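Triacylglycerol lipase (PDB 3O0D) probably hydrolyses the ester bonds of triacylglycerols, working as a secreted, glycosylated yeast lipase with the alpha/beta-hydrolase fold. Local coordinates at residues A118-F129 with P190-W200; F108-A118 with L170-N178. One frame throughout, in Å; residues are numbered along the deposited sequence.

Contact 1: residues A118-F129 with P190-W200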
loop_
_atom_site.group_PDB
_atom_site.type_symbol
_atom_site.label_atom_id
_atom_site.label_comp_id
_atom_site.label_asym_id
_atom_site.label_seq_id
_atom_site.Cartn_x
_atom_site.Cartn_y
_atom_site.Cartn_z
ATOM N N ALA A 118 9.941 -11.775 -16.128
ATOM C CA ALA A 118 9.166 -10.579 -15.767
ATOM C C ALA A 118 9.954 -9.500 -15.000
ATOM O O ALA A 118 9.674 -8.303 -15.146
ATOM C CB ALA A 118 7.952 -11.000 -14.979
ATOM N N THR A 119 10.931 -9.908 -14.190
ATOM C CA THR A 119 11.701 -8.955 -13.367
ATOM C C THR A 119 13.143 -8.722 -13.854
ATOM O O THR A 119 13.684 -9.496 -14.626
ATOM C CB THR A 119 11.805 -9.472 -11.915
ATOM O OG1 THR A 119 12.315 -10.810 -11.943
ATOM C CG2 THR A 119 10.494 -9.522 -11.311
ATOM N N CYS A 120 13.776 -7.671 -13.369
ATOM C CA CYS A 120 15.199 -7.449 -13.617
ATOM C C CYS A 120 16.051 -8.482 -12.814
ATOM O O CYS A 120 15.629 -8.987 -11.777
ATOM C CB CYS A 120 15.535 -5.991 -13.305
ATOM S SG CYS A 120 15.697 -5.504 -11.591
ATOM N N ASP A 121 17.240 -8.848 -13.283
ATOM C CA ASP A 121 17.990 -9.847 -12.499
ATOM C C ASP A 121 18.358 -9.355 -11.088
ATOM O O ASP A 121 18.496 -10.165 -10.184
ATOM C CB ASP A 121 19.251 -10.366 -13.221
ATOM C CG ASP A 121 19.059 -10.550 -14.721
ATOM O OD1 ASP A 121 17.929 -10.925 -15.202
ATOM O OD2 ASP A 121 20.095 -10.331 -15.423
ATOM N N ASP A 122 18.467 -8.042 -10.884
ATOM C CA ASP A 122 18.806 -7.540 -9.565
ATOM C C ASP A 122 17.527 -6.964 -8.808
ATOM O O ASP A 122 17.616 -6.023 -8.056
ATOM C CB ASP A 122 19.953 -6.554 -9.671
ATOM C CG ASP A 122 20.554 -6.196 -8.320
ATOM O OD1 ASP A 122 20.584 -7.061 -7.372
ATOM O OD2 ASP A 122 20.978 -5.014 -8.217
ATOM N N CYS A 123 16.392 -7.617 -8.995
ATOM C CA CYS A 123 15.087 -7.202 -8.414
ATOM C C CYS A 123 14.822 -7.996 -7.134
ATOM O O CYS A 123 14.036 -8.969 -7.146
ATOM C CB CYS A 123 13.961 -7.435 -9.443
ATOM S SG CYS A 123 12.256 -7.116 -8.907
ATOM N N LEU A 124 15.471 -7.578 -6.035
ATOM C CA LEU A 124 15.514 -8.282 -4.790
ATOM C C LEU A 124 14.588 -7.606 -3.743
ATOM O O LEU A 124 14.583 -6.357 -3.631
ATOM C CB LEU A 124 16.944 -8.272 -4.238
ATOM C CG LEU A 124 18.050 -8.860 -5.147
ATOM C CD1 LEU A 124 19.375 -8.875 -4.415
ATOM C CD2 LEU A 124 17.704 -10.218 -5.552
ATOM N N VAL A 125 13.860 -8.439 -3.022
ATOM C CA VAL A 125 12.881 -7.966 -2.079
ATOM C C VAL A 125 12.914 -8.760 -0.778
ATOM O O VAL A 125 13.151 -9.997 -0.740
ATOM C CB VAL A 125 11.534 -8.082 -2.707
ATOM C CG1 VAL A 125 11.419 -7.097 -3.892
ATOM C CG2 VAL A 125 11.408 -9.455 -3.221
ATOM N N HIS A 126 12.625 -8.037 0.302
ATOM C CA HIS A 126 12.621 -8.635 1.637
ATOM C C HIS A 126 11.814 -9.927 1.665
ATOM O O HIS A 126 10.657 -10.046 1.186
ATOM C CB HIS A 126 11.960 -7.522 2.467
ATOM C CG HIS A 126 11.857 -7.727 3.963
ATOM N ND1 HIS A 126 10.831 -8.443 4.540
ATOM C CD2 HIS A 126 12.435 -7.028 4.984
ATOM C CE1 HIS A 126 10.884 -8.301 5.868
ATOM N NE2 HIS A 126 11.834 -7.420 6.157
ATOM N N ASN A 127 12.418 -10.980 2.201
ATOM C CA ASN A 127 11.781 -12.279 2.121
ATOM C C ASN A 127 10.460 -12.363 2.879
ATOM O O ASN A 127 9.556 -13.151 2.564
ATOM C CB ASN A 127 12.764 -13.327 2.696
ATOM C CG ASN A 127 12.225 -14.733 2.602
ATOM N N GLY A 128 10.321 -11.561 3.906
ATOM C CA GLY A 128 9.084 -11.470 4.606
ATOM C C GLY A 128 7.956 -10.867 3.716
ATOM O O GLY A 128 6.854 -11.318 3.790
ATOM N N PHE A 129 8.292 -9.797 3.004
ATOM C CA PHE A 129 7.260 -9.066 2.156
ATOM C C PHE A 129 6.886 -9.959 1.001
ATOM O O PHE A 129 5.722 -9.960 0.589
ATOM C CB PHE A 129 7.814 -7.738 1.642
ATOM C CG PHE A 129 8.099 -6.754 2.781
ATOM C CD1 PHE A 129 7.308 -6.770 3.920
ATOM C CD2 PHE A 129 9.155 -5.873 2.696
ATOM C CE1 PHE A 129 7.599 -5.942 4.958
ATOM C CE2 PHE A 129 9.438 -5.002 3.794
ATOM C CZ PHE A 129 8.630 -5.073 4.890
ATOM N N PRO A 190 6.218 0.055 4.345
ATOM C CA PRO A 190 7.653 -0.039 4.620
ATOM C C PRO A 190 8.452 -0.190 3.301
ATOM O O PRO A 190 7.806 -0.438 2.214
ATOM C CB PRO A 190 7.738 -1.321 5.511
ATOM C CG PRO A 190 6.562 -2.210 5.063
ATOM C CD PRO A 190 5.437 -1.128 4.688
ATOM N N ILE A 191 9.780 0.025 3.323
ATOM C CA ILE A 191 10.597 -0.146 2.130
ATOM C C ILE A 191 10.643 -1.645 1.741
ATOM O O ILE A 191 10.937 -2.485 2.593
ATOM C CB ILE A 191 12.010 0.346 2.418
ATOM C CG1 ILE A 191 12.003 1.772 2.918
ATOM C CG2 ILE A 191 12.857 0.331 1.081
ATOM C CD1 ILE A 191 13.328 2.187 3.585
ATOM N N VAL A 192 10.321 -1.967 0.502
ATOM C CA VAL A 192 10.109 -3.333 0.094
ATOM C C VAL A 192 11.413 -4.052 -0.391
ATOM O O VAL A 192 11.610 -5.284 -0.127
ATOM C CB VAL A 192 8.945 -3.347 -0.960
ATOM C CG1 VAL A 192 8.847 -4.671 -1.615
ATOM C CG2 VAL A 192 7.556 -3.044 -0.167
ATOM N N GLY A 193 12.230 -3.340 -1.119
ATOM C CA GLY A 193 13.404 -3.978 -1.795
ATOM C C GLY A 193 14.606 -3.102 -1.972
ATOM O O GLY A 193 14.742 -2.031 -1.392
ATOM N N ASN A 194 15.489 -3.529 -2.867
ATOM C CA ASN A 194 16.712 -2.833 -3.081
ATOM C C ASN A 194 16.697 -1.833 -4.244
ATOM O O ASN A 194 15.633 -1.540 -4.786
ATOM C CB ASN A 194 17.807 -3.946 -3.238
ATOM C CG ASN A 194 17.730 -4.598 -4.613
ATOM O OD1 ASN A 194 16.670 -4.575 -5.265
ATOM N ND2 ASN A 194 18.872 -5.166 -5.088
ATOM N N ALA A 195 17.841 -1.235 -4.581
ATOM C CA ALA A 195 17.887 -0.183 -5.614
ATOM C C ALA A 195 17.490 -0.757 -6.973
ATOM O O ALA A 195 16.731 -0.156 -7.721
ATOM C CB ALA A 195 19.252 0.521 -5.655
ATOM N N GLY A 196 17.973 -1.957 -7.302
ATOM C CA GLY A 196 17.444 -2.622 -8.491
ATOM C C GLY A 196 15.933 -2.701 -8.564
ATOM O O GLY A 196 15.375 -2.285 -9.574
ATOM N N PHE A 197 15.277 -3.234 -7.515
ATOM C CA PHE A 197 13.835 -3.354 -7.458
ATOM C C PHE A 197 13.201 -1.938 -7.551
ATOM O O PHE A 197 12.307 -1.703 -8.369
ATOM C CB PHE A 197 13.445 -4.029 -6.155
ATOM C CG PHE A 197 11.959 -4.045 -5.882
ATOM C CD1 PHE A 197 11.114 -4.924 -6.505
ATOM C CD2 PHE A 197 11.423 -3.081 -5.008
ATOM C CE1 PHE A 197 9.754 -4.923 -6.224
ATOM C CE2 PHE A 197 10.006 -3.040 -4.697
ATOM C CZ PHE A 197 9.199 -3.934 -5.280
ATOM N N ALA A 198 13.712 -1.007 -6.763
ATOM C CA ALA A 198 13.053 0.337 -6.692
ATOM C C ALA A 198 13.089 0.992 -8.088
ATOM O O ALA A 198 12.109 1.575 -8.524
ATOM C CB ALA A 198 13.801 1.183 -5.677
ATOM N N ASN A 199 14.233 0.945 -8.772
ATOM C CA ASN A 199 14.351 1.604 -10.055
ATOM C C ASN A 199 13.557 0.899 -11.137
ATOM O O ASN A 199 12.993 1.579 -12.039
ATOM C CB ASN A 199 15.820 1.766 -10.431
ATOM C CG ASN A 199 16.552 2.745 -9.519
ATOM O OD1 ASN A 199 17.674 2.470 -9.061
ATOM N ND2 ASN A 199 15.933 3.916 -9.254
ATOM N N TRP A 200 13.418 -0.420 -11.007
ATOM C CA TRP A 200 12.679 -1.189 -11.940
ATOM C C TRP A 200 11.179 -0.877 -11.792
ATOM O O TRP A 200 10.477 -0.640 -12.801
ATOM C CB TRP A 200 13.006 -2.660 -11.760
ATOM C CG TRP A 200 12.064 -3.592 -12.553
ATOM C CD1 TRP A 200 12.137 -3.855 -13.910
ATOM C CD2 TRP A 200 11.003 -4.360 -12.062
ATOM N NE1 TRP A 200 11.171 -4.725 -14.267
ATOM C CE2 TRP A 200 10.443 -5.052 -13.164
ATOM C CE3 TRP A 200 10.430 -4.543 -10.798
ATOM C CZ2 TRP A 200 9.367 -5.938 -13.023
ATOM C CZ3 TRP A 200 9.357 -5.402 -10.670
ATOM C CH2 TRP A 200 8.822 -6.080 -11.778
HETATM O O HOH W 1 20.678 -3.048 -6.692
#
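Val125 and Gly193 form a single antiparallel bridge, a non-hydrogen-bonded pair, where the short strand 124-126 meets the loop that leads into helix 195-206. The flanking bonds close the ring: His126 N gives to Val192 O at 3.0 Å, and Asn194 N gives to Leu124 O at 3.1 Å. Gly193 CA lies so close to Leu124 O that a beta carbon would collide with it; Gly196 faces Asp122 O in the same way. Asn194 is the N-cap of helix 195-206. With CG lying between the backbone N and the carbonyl carbon (chi1 76°), its OD1 takes Phe197 N at 3.0 Å, the N-H coming from above the carbonyl plane, and also receives a weak bond from Leu124 N. Its ND2 makes weak bonds to Asp122 O and OD1, while a water links Asp122 OD2 to Gly196 N.

In this class 3 lipase, the strand pairs on its other side with strand 105-107, and His126 caps helix 127-150, its ND1 accepting from Phe129 N. The same ND1 lies over the centre of the Phe129 ring, whose CZ meets Pro190 CG at 3.5 Å; Pro190 sits close to what is probably the nucleophile elbow, though it makes no contact with it.

On the first turn of helix 195-206, Phe197 receives Val125 CG1 over one face, in one of the two conformers of Val125, 3.6 Å from the ring centroid and 21° off its normal. The indole of Trp200 reaches out to the 118-120 backbone: Thr119 CA and Cys120 N sit over one face, and CZ2 approaches Ala118 O at 3.2 Å. That Cys120 N is buried with no partner in the model. Cys120 SG comes obliquely to the indole, 3.9 Å from Trp200 CB.

Contact 2: residues F108-A118 with L170-N178. With NAG (2-acetamido-2-deoxy-beta-D-glucopyranose), chain H; NAG (2-acetamido-2-deoxy-beta-D-glucopyranose), chain I.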
loop_
_atom_site.group_PDB
_atom_site.type_symbol
_atom_site.label_atom_id
_atom_site.label_comp_id
_atom_site.label_asym_id
_atom_site.label_seq_id
_atom_site.Cartn_x
_atom_site.Cartn_y
_atom_site.Cartn_z
ATOM N N PHE A 108 12.325 -11.318 -6.681
ATOM C CA PHE A 108 10.848 -11.334 -6.799
ATOM C C PHE A 108 10.332 -12.385 -7.777
ATOM O O PHE A 108 9.175 -12.796 -7.683
ATOM C CB PHE A 108 10.247 -9.933 -7.163
ATOM C CG PHE A 108 8.744 -9.841 -6.989
ATOM C CD1 PHE A 108 8.114 -10.355 -5.873
ATOM C CD2 PHE A 108 7.937 -9.210 -7.957
ATOM C CE1 PHE A 108 6.705 -10.290 -5.729
ATOM C CE2 PHE A 108 6.570 -9.141 -7.797
ATOM C CZ PHE A 108 5.952 -9.681 -6.711
ATOM N N ASP A 109 11.194 -12.873 -8.699
ATOM C CA ASP A 109 10.708 -13.913 -9.600
ATOM C C ASP A 109 10.468 -15.273 -8.907
ATOM O O ASP A 109 9.848 -16.185 -9.478
ATOM C CB ASP A 109 11.554 -14.025 -10.902
ATOM C CG ASP A 109 12.981 -14.496 -10.648
ATOM O OD1 ASP A 109 13.195 -15.219 -9.648
ATOM O OD2 ASP A 109 13.898 -14.139 -11.464
ATOM N N LEU A 110 10.867 -15.406 -7.657
ATOM C CA LEU A 110 10.476 -16.580 -6.897
ATOM C C LEU A 110 9.047 -16.526 -6.401
ATOM O O LEU A 110 8.522 -17.528 -5.942
ATOM C CB LEU A 110 11.487 -16.854 -5.765
ATOM C CG LEU A 110 12.913 -17.140 -6.313
ATOM C CD1 LEU A 110 13.919 -17.099 -5.162
ATOM C CD2 LEU A 110 13.017 -18.478 -7.104
ATOM N N ALA A 111 8.391 -15.352 -6.511
ATOM C CA ALA A 111 7.034 -15.188 -5.951
ATOM C C ALA A 111 5.983 -15.747 -6.897
ATOM O O ALA A 111 6.236 -15.860 -8.112
ATOM C CB ALA A 111 6.771 -13.713 -5.736
ATOM N N ALA A 112 4.807 -16.058 -6.369
ATOM C CA ALA A 112 3.717 -16.653 -7.163
ATOM C C ALA A 112 3.357 -15.775 -8.390
ATOM O O ALA A 112 3.280 -14.519 -8.304
ATOM C CB ALA A 112 2.483 -16.856 -6.334
ATOM N N ASN A 113 3.113 -16.462 -9.527
ATOM C CA ASN A 113 2.701 -15.771 -10.758
ATOM C C ASN A 113 3.706 -14.862 -11.427
ATOM O O ASN A 113 3.385 -14.204 -12.437
ATOM C CB ASN A 113 1.339 -15.002 -10.536
ATOM C CG ASN A 113 0.368 -15.260 -11.655
ATOM O OD1 ASN A 113 0.429 -16.344 -12.286
ATOM N ND2 ASN A 113 -0.528 -14.277 -11.950
ATOM N N ILE A 114 4.920 -14.781 -10.901
ATOM C CA ILE A 114 5.949 -14.017 -11.538
ATOM C C ILE A 114 6.879 -14.910 -12.360
ATOM O O ILE A 114 7.637 -15.691 -11.803
ATOM C CB ILE A 114 6.795 -13.254 -10.535
ATOM C CG1 ILE A 114 5.899 -12.510 -9.528
ATOM C CG2 ILE A 114 7.757 -12.367 -11.223
ATOM C CD1 ILE A 114 4.915 -11.463 -10.143
ATOM N N SER A 115 6.850 -14.745 -13.665
ATOM C CA SER A 115 7.692 -15.587 -14.546
ATOM C C SER A 115 9.174 -15.223 -14.418
ATOM O O SER A 115 9.534 -14.079 -14.126
ATOM C CB SER A 115 7.209 -15.448 -15.999
ATOM O OG SER A 115 7.731 -14.265 -16.579
ATOM N N SER A 116 10.049 -16.207 -14.647
ATOM C CA SER A 116 11.484 -15.965 -14.693
ATOM C C SER A 116 11.911 -14.737 -15.544
ATOM O O SER A 116 12.957 -14.162 -15.273
ATOM C CB SER A 116 12.243 -17.250 -15.172
ATOM N N THR A 117 11.127 -14.314 -16.539
ATOM C CA THR A 117 11.555 -13.169 -17.355
ATOM C C THR A 117 10.887 -11.777 -17.066
ATOM O O THR A 117 11.259 -10.746 -17.663
ATOM C CB THR A 117 11.455 -13.523 -18.853
ATOM O OG1 THR A 117 10.109 -13.906 -19.167
ATOM C CG2 THR A 117 12.400 -14.700 -19.170
ATOM N N ALA A 118 9.941 -11.775 -16.128
ATOM C CA ALA A 118 9.166 -10.579 -15.767
ATOM C C ALA A 118 9.954 -9.500 -15.000
ATOM O O ALA A 118 9.674 -8.303 -15.146
ATOM C CB ALA A 118 7.952 -11.000 -14.979
ATOM N N LEU A 170 3.508 -5.174 -4.065
ATOM C CA LEU A 170 3.919 -6.382 -4.776
ATOM C C LEU A 170 2.778 -6.997 -5.565
ATOM O O LEU A 170 3.036 -7.448 -6.707
ATOM C CB LEU A 170 4.445 -7.436 -3.742
ATOM C CG LEU A 170 5.715 -6.925 -3.137
ATOM C CD1 LEU A 170 6.211 -7.997 -2.032
ATOM C CD2 LEU A 170 6.761 -6.702 -4.132
ATOM N N PHE A 171 1.545 -6.982 -5.029
ATOM C CA PHE A 171 0.435 -7.589 -5.739
ATOM C C PHE A 171 0.153 -6.697 -6.976
ATOM O O PHE A 171 -0.192 -7.238 -8.087
ATOM C CB PHE A 171 -0.819 -7.709 -4.854
ATOM C CG PHE A 171 -1.747 -8.725 -5.327
ATOM C CD1 PHE A 171 -1.829 -9.965 -4.679
ATOM C CD2 PHE A 171 -2.503 -8.514 -6.511
ATOM C CE1 PHE A 171 -2.686 -10.985 -5.130
ATOM C CE2 PHE A 171 -3.314 -9.504 -6.988
ATOM C CZ PHE A 171 -3.425 -10.788 -6.299
ATOM N N GLY A 172 0.268 -5.366 -6.833
ATOM C CA GLY A 172 0.106 -4.509 -8.030
ATOM C C GLY A 172 1.150 -4.745 -9.121
ATOM O O GLY A 172 0.871 -4.774 -10.349
ATOM N N ILE A 173 2.359 -5.036 -8.690
ATOM C CA ILE A 173 3.447 -5.349 -9.607
ATOM C C ILE A 173 3.114 -6.671 -10.304
ATOM O O ILE A 173 3.269 -6.733 -11.561
ATOM C CB ILE A 173 4.804 -5.389 -8.922
ATOM C CG1 ILE A 173 5.228 -3.950 -8.532
ATOM C CG2 ILE A 173 5.914 -5.899 -9.937
ATOM C CD1 ILE A 173 6.303 -3.982 -7.464
ATOM N N ASN A 174 2.646 -7.670 -9.563
ATOM C CA ASN A 174 2.164 -8.992 -10.123
ATOM C C ASN A 174 1.123 -8.710 -11.249
ATOM O O ASN A 174 1.297 -9.123 -12.379
ATOM C CB ASN A 174 1.553 -9.863 -9.021
ATOM C CG ASN A 174 0.476 -10.720 -9.493
ATOM O OD1 ASN A 174 -0.749 -10.669 -9.067
ATOM N ND2 ASN A 174 0.864 -11.581 -10.443
ATOM N N LEU A 175 0.086 -7.931 -10.924
ATOM C CA LEU A 175 -1.011 -7.684 -11.888
ATOM C C LEU A 175 -0.469 -6.934 -13.126
ATOM O O LEU A 175 -0.875 -7.229 -14.264
ATOM C CB LEU A 175 -2.097 -6.838 -11.212
ATOM C CG LEU A 175 -2.941 -7.656 -10.257
ATOM C CD1 LEU A 175 -3.917 -6.675 -9.419
ATOM C CD2 LEU A 175 -3.800 -8.762 -10.907
ATOM N N LYS A 176 0.406 -5.967 -12.914
ATOM C CA LYS A 176 0.946 -5.136 -13.951
ATOM C C LYS A 176 1.893 -5.916 -14.918
ATOM O O LYS A 176 1.723 -5.870 -16.121
ATOM C CB LYS A 176 1.675 -3.974 -13.300
ATOM C CG LYS A 176 2.558 -3.184 -14.216
ATOM C CD LYS A 176 1.800 -2.191 -14.994
ATOM C CE LYS A 176 2.208 -0.788 -14.562
ATOM N NZ LYS A 176 1.547 0.205 -15.437
ATOM N N VAL A 177 2.807 -6.700 -14.401
ATOM C CA VAL A 177 3.582 -7.532 -15.303
ATOM C C VAL A 177 2.754 -8.655 -15.956
ATOM O O VAL A 177 3.158 -9.182 -16.955
ATOM C CB VAL A 177 4.889 -8.143 -14.671
ATOM C CG1 VAL A 177 5.785 -7.123 -14.161
ATOM C CG2 VAL A 177 4.588 -9.139 -13.731
ATOM N N ASN A 178 1.629 -9.010 -15.381
ATOM C CA ASN A 178 0.773 -10.063 -15.949
ATOM C C ASN A 178 -0.379 -9.549 -16.817
ATOM O O ASN A 178 -1.384 -10.239 -16.990
ATOM C CB ASN A 178 0.266 -11.048 -14.921
ATOM C CG ASN A 178 1.416 -11.936 -14.396
ATOM O OD1 ASN A 178 1.786 -11.911 -13.196
ATOM N ND2 ASN A 178 2.007 -12.696 -15.320
HETATM C C1 NAG H . -1.474 -14.560 -13.016
HETATM C C2 NAG H . -2.621 -13.528 -12.922
HETATM C C3 NAG H . -3.513 -13.697 -14.146
HETATM C C4 NAG H . -2.696 -13.594 -15.438
HETATM C C5 NAG H . -1.652 -14.682 -15.367
HETATM C C6 NAG H . -0.805 -14.920 -16.632
HETATM C C7 NAG H . -3.355 -12.929 -10.653
HETATM C C8 NAG H . -4.307 -13.193 -9.523
HETATM N N2 NAG H . -3.464 -13.705 -11.738
HETATM O O3 NAG H . -4.537 -12.686 -14.092
HETATM O O4 NAG H . -3.546 -13.900 -16.547
HETATM O O5 NAG H . -0.810 -14.378 -14.234
HETATM O O6 NAG H . -0.400 -13.685 -17.102
HETATM O O7 NAG H . -2.499 -12.066 -10.572
HETATM C C1 NAG I . 4.774 -18.568 -3.669
HETATM C C2 NAG I . 6.057 -19.338 -3.378
HETATM C C3 NAG I . 6.227 -20.374 -4.484
HETATM C C4 NAG I . 4.989 -21.230 -4.750
HETATM C C5 NAG I . 3.757 -20.347 -4.944
HETATM C C6 NAG I . 2.412 -21.058 -4.900
HETATM C C7 NAG I . 7.786 -18.132 -2.177
HETATM C C8 NAG I . 8.998 -17.284 -2.188
HETATM N N2 NAG I . 7.224 -18.491 -3.348
HETATM O O3 NAG I . 7.372 -21.206 -4.228
HETATM O O4 NAG I . 5.268 -21.910 -5.967
HETATM O O5 NAG I . 3.667 -19.414 -3.865
HETATM O O6 NAG I . 1.514 -20.231 -5.608
HETATM O O7 NAG I . 7.323 -18.490 -1.110
#
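The loop 108-118 draws alongside the last turns of helix 163-177, from 8.8 Å between Phe108 CA and Leu170 CA to 6.4 Å between Ile114 CA and Asn174 CA, with a type II turn from Ala111 to Ile114 on the way. Phe108 is gripped on both faces. Leu170 CD2 makes a CH-pi contact with one, 4.1 Å from the ring centroid and 19° off the normal, and Ile114 CG1 of its own loop lies over the opposite one. CG anti to the backbone N (chi1 -167°) sends the ring in between them, and CE2 reaches Ile173 CG2 at 3.9 Å. An alanine here, with no ring, is likely to leave a gap between Leu170 CD2 and Ile114 CG1 and Tyr133 without its edge-to-face mate.

Past the ring, Ile114 pushes CD1 against the helix at Asn174 CA (3.7 Å), and Ala118 CB packs on Val177 CG2 at 4.0 Å.

Asn113 takes the turn's third position with positive phi (67°), and its ND2 is bonded covalently to an N-acetylglucosamine whose acetamide lies beside Asn174 and Leu175. A second sugar donates N2 to Leu110 O, almost straight. This is a classic N-glycosylation sequon, Asn113-Ile114-Ser115, carried on a type II turn of the loop that packs against the C-terminal end of helix 163-177.

Overall arrangement
Coming from the N terminus, the chain leaves strand 105-107, runs through 108-118 and continues directly into 118-129, so the two contacts share Ala118 on their leading sides. It then passes through helix 127-150 and strand 155-161 into helix 163-177, where contact 2 closes its loop of 51 residues. Only after strand 183-187 does 190-200 return to close contact 1. The segments alternate, so the closures cross rather than nest. Together they tie the 105-126 hairpin region to helix 163-177 and to the start of helix 195-206. They also meet directly: Trp200 packs on Ile173, and a probable backbone bond joins Phe108 to Cys123.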